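Putative angiotensinogen (Lampetra fluviatilis, PDB 5INW) is a serpin that binds heparin and inhibits thrombin, an inhibition that heparin promotes through a template mechanism. Local coordinates at residues S286-V297 with Q330-G339. The protein carries 1 engineered substitution. Sequence-based numbering, arbitrary orientation.
Sequences SYTQDRKLRSTV and QLEEWLSLLG
W334 NE1 donates to D290 OD1 at 3.0 Å, and this bond ties helix 328-337, helix H of the serpin fold, to the β-hairpin of strands 287-290 and 295-301 in serpin sheet B. The acceptor uses its anti lone pair, and carboxylate and indole stand almost perpendicular, 84° apart. With CG anti to the backbone N (chi1 -168°), D290 sends one oxygen to the helix while OD2 is met from above the carboxylate plane by the backbone N of L293, 2.9 Å away, an Asx motif that braces the turn beside the G1 bulge at R294 and S295. With an alanine here, the indole N-H would probably lose its acceptor and the turn its side-chain brace.

The indole is sandwiched: V297 CG2 makes a CH-pi contact 4.0 Å from the centroid of the five-membered ring, and Q330 NE2 sits over the opposite face, offset toward the rim. L293 CD1 approaches the ring obliquely, 3.7 Å from W334 CZ2. I311 of strand 306-313 touches both V297 and W334.

Farther along, T288 OG1 lies 3.0 Å from L337 O and 2.7 Å from Y287 O. Beside it L338 reaches across to the strand, its CD2 3.6 Å from Y287 CA.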
ATOM      1  N   SER A 286      -3.340 -14.996  18.570  1.00 78.03           N
ATOM      2  CA  SER A 286      -1.950 -14.839  18.978  1.00 79.04           C
ATOM      3  C   SER A 286      -1.696 -13.407  19.372  1.00 76.87           C
ATOM      4  O   SER A 286      -2.046 -12.505  18.631  1.00 74.65           O
ATOM      5  CB  SER A 286      -0.999 -15.215  17.849  1.00 78.87           C
ATOM      6  OG  SER A 286      -1.091 -16.611  17.639  1.00 83.90           O
ATOM      7  N   TYR A 287      -1.066 -13.210  20.526  1.00 75.76           N
ATOM      8  CA  TYR A 287      -0.682 -11.883  21.003  1.00 72.84           C
ATOM      9  C   TYR A 287       0.628 -12.019  21.756  1.00 75.78           C
ATOM     10  O   TYR A 287       1.070 -13.123  22.047  1.00 77.51           O
ATOM     11  CB  TYR A 287      -1.756 -11.298  21.919  1.00 73.93           C
ATOM     12  CG  TYR A 287      -1.950 -12.054  23.214  1.00 76.67           C
ATOM     13  CD1 TYR A 287      -2.456 -13.351  23.189  1.00 78.14           C
ATOM     14  CD2 TYR A 287      -1.610 -11.487  24.462  1.00 75.91           C
ATOM     15  CE1 TYR A 287      -2.605 -14.080  24.354  1.00 81.61           C
ATOM     16  CE2 TYR A 287      -1.769 -12.208  25.633  1.00 79.23           C
ATOM     17  CZ  TYR A 287      -2.270 -13.500  25.579  1.00 81.18           C
ATOM     18  OH  TYR A 287      -2.461 -14.244  26.727  1.00 83.79           O
ATOM     19  N   THR A 288       1.260 -10.896  22.054  1.00 77.82           N
ATOM     20  CA  THR A 288       2.397 -10.850  22.972  1.00 81.45           C
ATOM     21  C   THR A 288       2.629  -9.433  23.385  1.00 82.66           C
ATOM     22  O   THR A 288       2.402  -8.509  22.590  1.00 81.97           O
ATOM     23  CB  THR A 288       3.736 -11.270  22.327  1.00 82.30           C
ATOM     24  OG1 THR A 288       3.502 -12.232  21.304  1.00 83.65           O
ATOM     25  CG2 THR A 288       4.704 -11.846  23.401  1.00 84.39           C
ATOM     26  N   GLN A 289       3.163  -9.261  24.592  1.00 84.59           N
ATOM     27  CA  GLN A 289       3.693  -7.964  24.981  1.00 85.40           C
ATOM     28  C   GLN A 289       5.105  -7.787  24.390  1.00 88.23           C
ATOM     29  O   GLN A 289       5.962  -8.644  24.601  1.00 91.06           O
ATOM     30  CB  GLN A 289       3.707  -7.815  26.499  1.00 86.11           C
ATOM     31  CG  GLN A 289       2.324  -7.664  27.116  1.00 85.45           C
ATOM     32  CD  GLN A 289       1.632  -6.367  26.715  1.00 83.88           C
ATOM     33  OE1 GLN A 289       2.267  -5.309  26.629  1.00 81.60           O
ATOM     34  NE2 GLN A 289       0.329  -6.444  26.444  1.00 83.23           N
ATOM     35  N   ASP A 290       5.330  -6.720  23.608  1.00 86.19           N
ATOM     36  CA  ASP A 290       6.685  -6.342  23.273  1.00 86.21           C
ATOM     37  C   ASP A 290       7.223  -5.509  24.440  1.00 91.23           C
ATOM     38  O   ASP A 290       6.832  -4.342  24.598  1.00 90.37           O
ATOM     39  CB  ASP A 290       6.763  -5.574  21.955  1.00 83.79           C
ATOM     40  CG  ASP A 290       8.222  -5.420  21.443  1.00 85.37           C
ATOM     41  OD1 ASP A 290       8.461  -5.459  20.224  1.00 79.30           O
ATOM     42  OD2 ASP A 290       9.154  -5.271  22.273  1.00 90.06           O
ATOM     43  N   ARG A 291       8.105  -6.116  25.248  1.00 96.35           N
ATOM     44  CA  ARG A 291       8.702  -5.437  26.397  1.00104.55           C
ATOM     45  C   ARG A 291       9.660  -4.352  25.911  1.00104.88           C
ATOM     46  O   ARG A 291       9.641  -3.228  26.419  1.00109.83           O
ATOM     47  CB  ARG A 291       9.399  -6.420  27.358  1.00113.70           C
ATOM     48  CG  ARG A 291       9.886  -5.810  28.685  1.00122.10           C
ATOM     49  CD  ARG A 291      10.456  -6.793  29.699  1.00130.09           C
ATOM     50  NE  ARG A 291      11.308  -7.861  29.164  1.00133.41           N
ATOM     51  CZ  ARG A 291      12.555  -7.721  28.708  1.00134.31           C
ATOM     52  NH1 ARG A 291      13.151  -6.526  28.655  1.00137.14           N
ATOM     53  NH2 ARG A 291      13.210  -8.794  28.272  1.00132.48           N
ATOM     54  N   LYS A 292      10.466  -4.668  24.901  1.00102.70           N
ATOM     55  CA  LYS A 292      11.420  -3.696  24.360  1.00100.54           C
ATOM     56  C   LYS A 292      10.734  -2.414  23.836  1.00 99.15           C
ATOM     57  O   LYS A 292      11.279  -1.331  24.029  1.00 98.65           O
ATOM     58  CB  LYS A 292      12.309  -4.360  23.293  1.00101.21           C
ATOM     59  CG  LYS A 292      13.437  -3.506  22.704  1.00103.17           C
ATOM     60  CD  LYS A 292      14.589  -3.259  23.670  1.00111.85           C
ATOM     61  CE  LYS A 292      15.621  -2.317  23.055  1.00116.27           C
ATOM     62  NZ  LYS A 292      16.699  -1.912  24.019  1.00119.72           N
ATOM     63  N   LEU A 293       9.536  -2.532  23.233  1.00 99.20           N
ATOM     64  CA  LEU A 293       8.786  -1.380  22.627  1.00 93.76           C
ATOM     65  C   LEU A 293       7.546  -0.900  23.410  1.00 91.41           C
ATOM     66  O   LEU A 293       6.813  -0.032  22.918  1.00 86.18           O
ATOM     67  CB  LEU A 293       8.387  -1.710  21.183  1.00 90.85           C
ATOM     68  CG  LEU A 293       9.548  -1.918  20.196  1.00 91.45           C
ATOM     69  CD1 LEU A 293       9.032  -2.465  18.876  1.00 87.96           C
ATOM     70  CD2 LEU A 293      10.348  -0.638  19.954  1.00 89.79           C
ATOM     71  N   ARG A 294       7.334  -1.459  24.615  1.00 90.76           N
ATOM     72  CA  ARG A 294       6.289  -1.021  25.552  1.00 90.32           C
ATOM     73  C   ARG A 294       4.904  -0.945  24.911  1.00 83.99           C
ATOM     74  O   ARG A 294       4.160   0.035  25.081  1.00 81.40           O
ATOM     75  CB  ARG A 294       6.667   0.325  26.172  1.00 94.80           C
ATOM     76  CG  ARG A 294       7.891   0.277  27.079  1.00 97.96           C
ATOM     77  CD  ARG A 294       8.001   1.554  27.883  1.00100.63           C
ATOM     78  NE  ARG A 294       9.406   1.948  27.984  1.00102.28           N
ATOM     79  CZ  ARG A 294      10.096   2.557  27.008  1.00101.90           C
ATOM     80  NH1 ARG A 294       9.538   2.860  25.832  1.00 98.91           N
ATOM     81  NH2 ARG A 294      11.369   2.874  27.206  1.00106.04           N
ATOM     82  N   SER A 295       4.581  -2.013  24.183  1.00 79.53           N
ATOM     83  CA  SER A 295       3.411  -2.063  23.322  1.00 74.58           C
ATOM     84  C   SER A 295       2.928  -3.485  23.117  1.00 70.67           C
ATOM     85  O   SER A 295       3.703  -4.450  23.176  1.00 69.68           O
ATOM     86  CB  SER A 295       3.743  -1.426  21.973  1.00 74.60           C
ATOM     87  OG  SER A 295       4.664  -2.214  21.264  1.00 75.33           O
ATOM     88  N   THR A 296       1.623  -3.588  22.918  1.00 68.63           N
ATOM     89  CA  THR A 296       0.932  -4.854  22.710  1.00 68.37           C
ATOM     90  C   THR A 296       0.873  -5.167  21.206  1.00 65.88           C
ATOM     91  O   THR A 296       0.505  -4.300  20.409  1.00 63.26           O
ATOM     92  CB  THR A 296      -0.539  -4.788  23.264  1.00 68.41           C
ATOM     93  OG1 THR A 296      -0.574  -4.210  24.580  1.00 69.65           O
ATOM     94  CG2 THR A 296      -1.166  -6.167  23.311  1.00 66.97           C
ATOM     95  N   VAL A 297       1.213  -6.401  20.830  1.00 66.55           N
ATOM     96  CA  VAL A 297       1.103  -6.898  19.443  1.00 63.92           C
ATOM     97  C   VAL A 297       0.050  -7.997  19.359  1.00 65.14           C
ATOM     98  O   VAL A 297       0.029  -8.890  20.201  1.00 67.69           O
ATOM     99  CB  VAL A 297       2.452  -7.483  18.960  1.00 63.82           C
ATOM    100  CG1 VAL A 297       2.327  -8.095  17.553  1.00 62.38           C
ATOM    101  CG2 VAL A 297       3.534  -6.407  19.002  1.00 61.82           C
ATOM    102  N   GLN A 330      12.316  -6.124  12.148  1.00 66.22           N
ATOM    103  CA  GLN A 330      11.307  -5.919  13.180  1.00 66.53           C
ATOM    104  C   GLN A 330      10.044  -6.752  12.928  1.00 68.25           C
ATOM    105  O   GLN A 330       9.469  -7.345  13.872  1.00 68.75           O
ATOM    106  CB  GLN A 330      10.922  -4.428  13.310  1.00 63.63           C
ATOM    107  CG  GLN A 330      10.074  -4.113  14.545  1.00 64.43           C
ATOM    108  CD  GLN A 330      10.671  -4.710  15.833  1.00 66.83           C
ATOM    109  OE1 GLN A 330      11.839  -4.500  16.134  1.00 70.09           O
ATOM    110  NE2 GLN A 330       9.878  -5.473  16.571  1.00 67.36           N
ATOM    111  N   LEU A 331       9.593  -6.772  11.670  1.00 66.01           N
ATOM    112  CA  LEU A 331       8.450  -7.596  11.309  1.00 65.22           C
ATOM    113  C   LEU A 331       8.713  -9.050  11.639  1.00 64.53           C
ATOM    114  O   LEU A 331       7.871  -9.708  12.253  1.00 62.95           O
ATOM    115  CB  LEU A 331       8.091  -7.438   9.827  1.00 67.00           C
ATOM    116  CG  LEU A 331       7.019  -8.391   9.251  1.00 65.34           C
ATOM    117  CD1 LEU A 331       5.708  -8.160   9.980  1.00 66.87           C
ATOM    118  CD2 LEU A 331       6.870  -8.203   7.759  1.00 61.66           C
ATOM    119  N   GLU A 332       9.878  -9.558  11.250  1.00 65.97           N
ATOM    120  CA  GLU A 332      10.192 -10.956  11.563  1.00 70.11           C
ATOM    121  C   GLU A 332      10.251 -11.185  13.050  1.00 70.35           C
ATOM    122  O   GLU A 332       9.771 -12.210  13.514  1.00 68.11           O
ATOM    123  CB  GLU A 332      11.457 -11.411  10.857  1.00 72.74           C
ATOM    124  CG  GLU A 332      11.140 -11.826   9.427  1.00 74.32           C
ATOM    125  CD  GLU A 332      12.261 -11.605   8.444  1.00 75.79           C
ATOM    126  OE1 GLU A 332      13.151 -10.799   8.721  1.00 79.84           O
ATOM    127  OE2 GLU A 332      12.237 -12.228   7.376  1.00 77.54           O
ATOM    128  N   GLU A 333      10.797 -10.193  13.764  1.00 73.38           N
ATOM    129  CA  GLU A 333      10.806 -10.155  15.231  1.00 79.31           C
ATOM    130  C   GLU A 333       9.413 -10.358  15.797  1.00 77.00           C
ATOM    131  O   GLU A 333       9.146 -11.376  16.433  1.00 76.95           O
ATOM    132  CB  GLU A 333      11.416  -8.843  15.788  1.00 83.50           C
ATOM    133  CG  GLU A 333      12.895  -8.918  16.191  1.00 89.61           C
ATOM    134  CD  GLU A 333      13.139  -9.687  17.486  1.00 96.30           C
ATOM    135  OE1 GLU A 333      12.387  -9.490  18.486  1.00103.41           O
ATOM    136  OE2 GLU A 333      14.089 -10.498  17.507  1.00 99.24           O
ATOM    137  N   TRP A 334       8.519  -9.411  15.520  1.00 74.52           N
ATOM    138  CA  TRP A 334       7.119  -9.484  15.983  1.00 73.82           C
ATOM    139  C   TRP A 334       6.395 -10.783  15.664  1.00 75.57           C
ATOM    140  O   TRP A 334       5.563 -11.213  16.459  1.00 77.32           O
ATOM    141  CB  TRP A 334       6.298  -8.344  15.391  1.00 73.22           C
ATOM    142  CG  TRP A 334       6.508  -7.027  16.054  1.00 73.68           C
ATOM    143  CD1 TRP A 334       6.831  -6.818  17.354  1.00 74.20           C
ATOM    144  CD2 TRP A 334       6.342  -5.723  15.467  1.00 72.02           C
ATOM    145  NE1 TRP A 334       6.919  -5.481  17.606  1.00 75.10           N
ATOM    146  CE2 TRP A 334       6.624  -4.782  16.468  1.00 72.90           C
ATOM    147  CE3 TRP A 334       6.005  -5.266  14.196  1.00 71.01           C
ATOM    148  CZ2 TRP A 334       6.577  -3.405  16.241  1.00 71.79           C
ATOM    149  CZ3 TRP A 334       5.962  -3.879  13.968  1.00 69.86           C
ATOM    150  CH2 TRP A 334       6.247  -2.975  14.985  1.00 69.01           C
ATOM    151  N   LEU A 335       6.725 -11.398  14.518  1.00 75.30           N
ATOM    152  CA  LEU A 335       6.129 -12.678  14.094  1.00 76.30           C
ATOM    153  C   LEU A 335       6.692 -13.904  14.811  1.00 78.87           C
ATOM    154  O   LEU A 335       5.983 -14.881  15.014  1.00 80.67           O
ATOM    155  CB  LEU A 335       6.315 -12.882  12.605  1.00 73.72           C
ATOM    156  CG  LEU A 335       5.499 -11.945  11.745  1.00 70.83           C
ATOM    157  CD1 LEU A 335       6.102 -11.878  10.352  1.00 69.04           C
ATOM    158  CD2 LEU A 335       4.043 -12.397  11.704  1.00 72.27           C
ATOM    159  N   SER A 336       7.977 -13.863  15.126  1.00 80.27           N
ATOM    160  CA  SER A 336       8.594 -14.847  15.995  1.00 83.40           C
ATOM    161  C   SER A 336       8.092 -14.735  17.442  1.00 87.48           C
ATOM    162  O   SER A 336       7.863 -15.775  18.070  1.00 93.19           O
ATOM    163  CB  SER A 336      10.122 -14.733  15.956  1.00 83.33           C
ATOM    164  OG  SER A 336      10.694 -15.190  17.165  1.00 85.88           O
ATOM    165  N   LEU A 337       7.938 -13.516  17.981  1.00 87.90           N
ATOM    166  CA  LEU A 337       7.455 -13.329  19.384  1.00 89.46           C
ATOM    167  C   LEU A 337       6.026 -13.800  19.560  1.00 92.14           C
ATOM    168  O   LEU A 337       5.648 -14.201  20.661  1.00 95.56           O
ATOM    169  CB  LEU A 337       7.563 -11.875  19.871  1.00 89.03           C
ATOM    170  CG  LEU A 337       8.945 -11.198  20.062  1.00 89.69           C
ATOM    171  CD1 LEU A 337       8.778  -9.722  20.382  1.00 87.99           C
ATOM    172  CD2 LEU A 337       9.805 -11.871  21.127  1.00 89.36           C
ATOM    173  N   LEU A 338       5.245 -13.763  18.475  1.00 93.97           N
ATOM    174  CA  LEU A 338       3.905 -14.370  18.431  1.00 94.74           C
ATOM    175  C   LEU A 338       3.956 -15.898  18.448  1.00 99.44           C
ATOM    176  O   LEU A 338       4.490 -16.515  17.516  1.00 99.73           O
ATOM    177  CB  LEU A 338       3.140 -13.920  17.170  1.00 88.73           C
ATOM    178  CG  LEU A 338       2.723 -12.458  17.207  1.00 87.13           C
ATOM    179  CD1 LEU A 338       2.358 -11.963  15.824  1.00 85.80           C
ATOM    180  CD2 LEU A 338       1.567 -12.238  18.165  1.00 88.21           C
ATOM    181  N   GLY A 339       3.374 -16.496  19.490  1.00105.88           N
ATOM    182  CA  GLY A 339       3.162 -17.941  19.547  1.00111.31           C
ATOM    183  C   GLY A 339       1.838 -18.289  18.895  1.00115.96           C
ATOM    184  O   GLY A 339       1.249 -17.456  18.189  1.00103.54           O
TER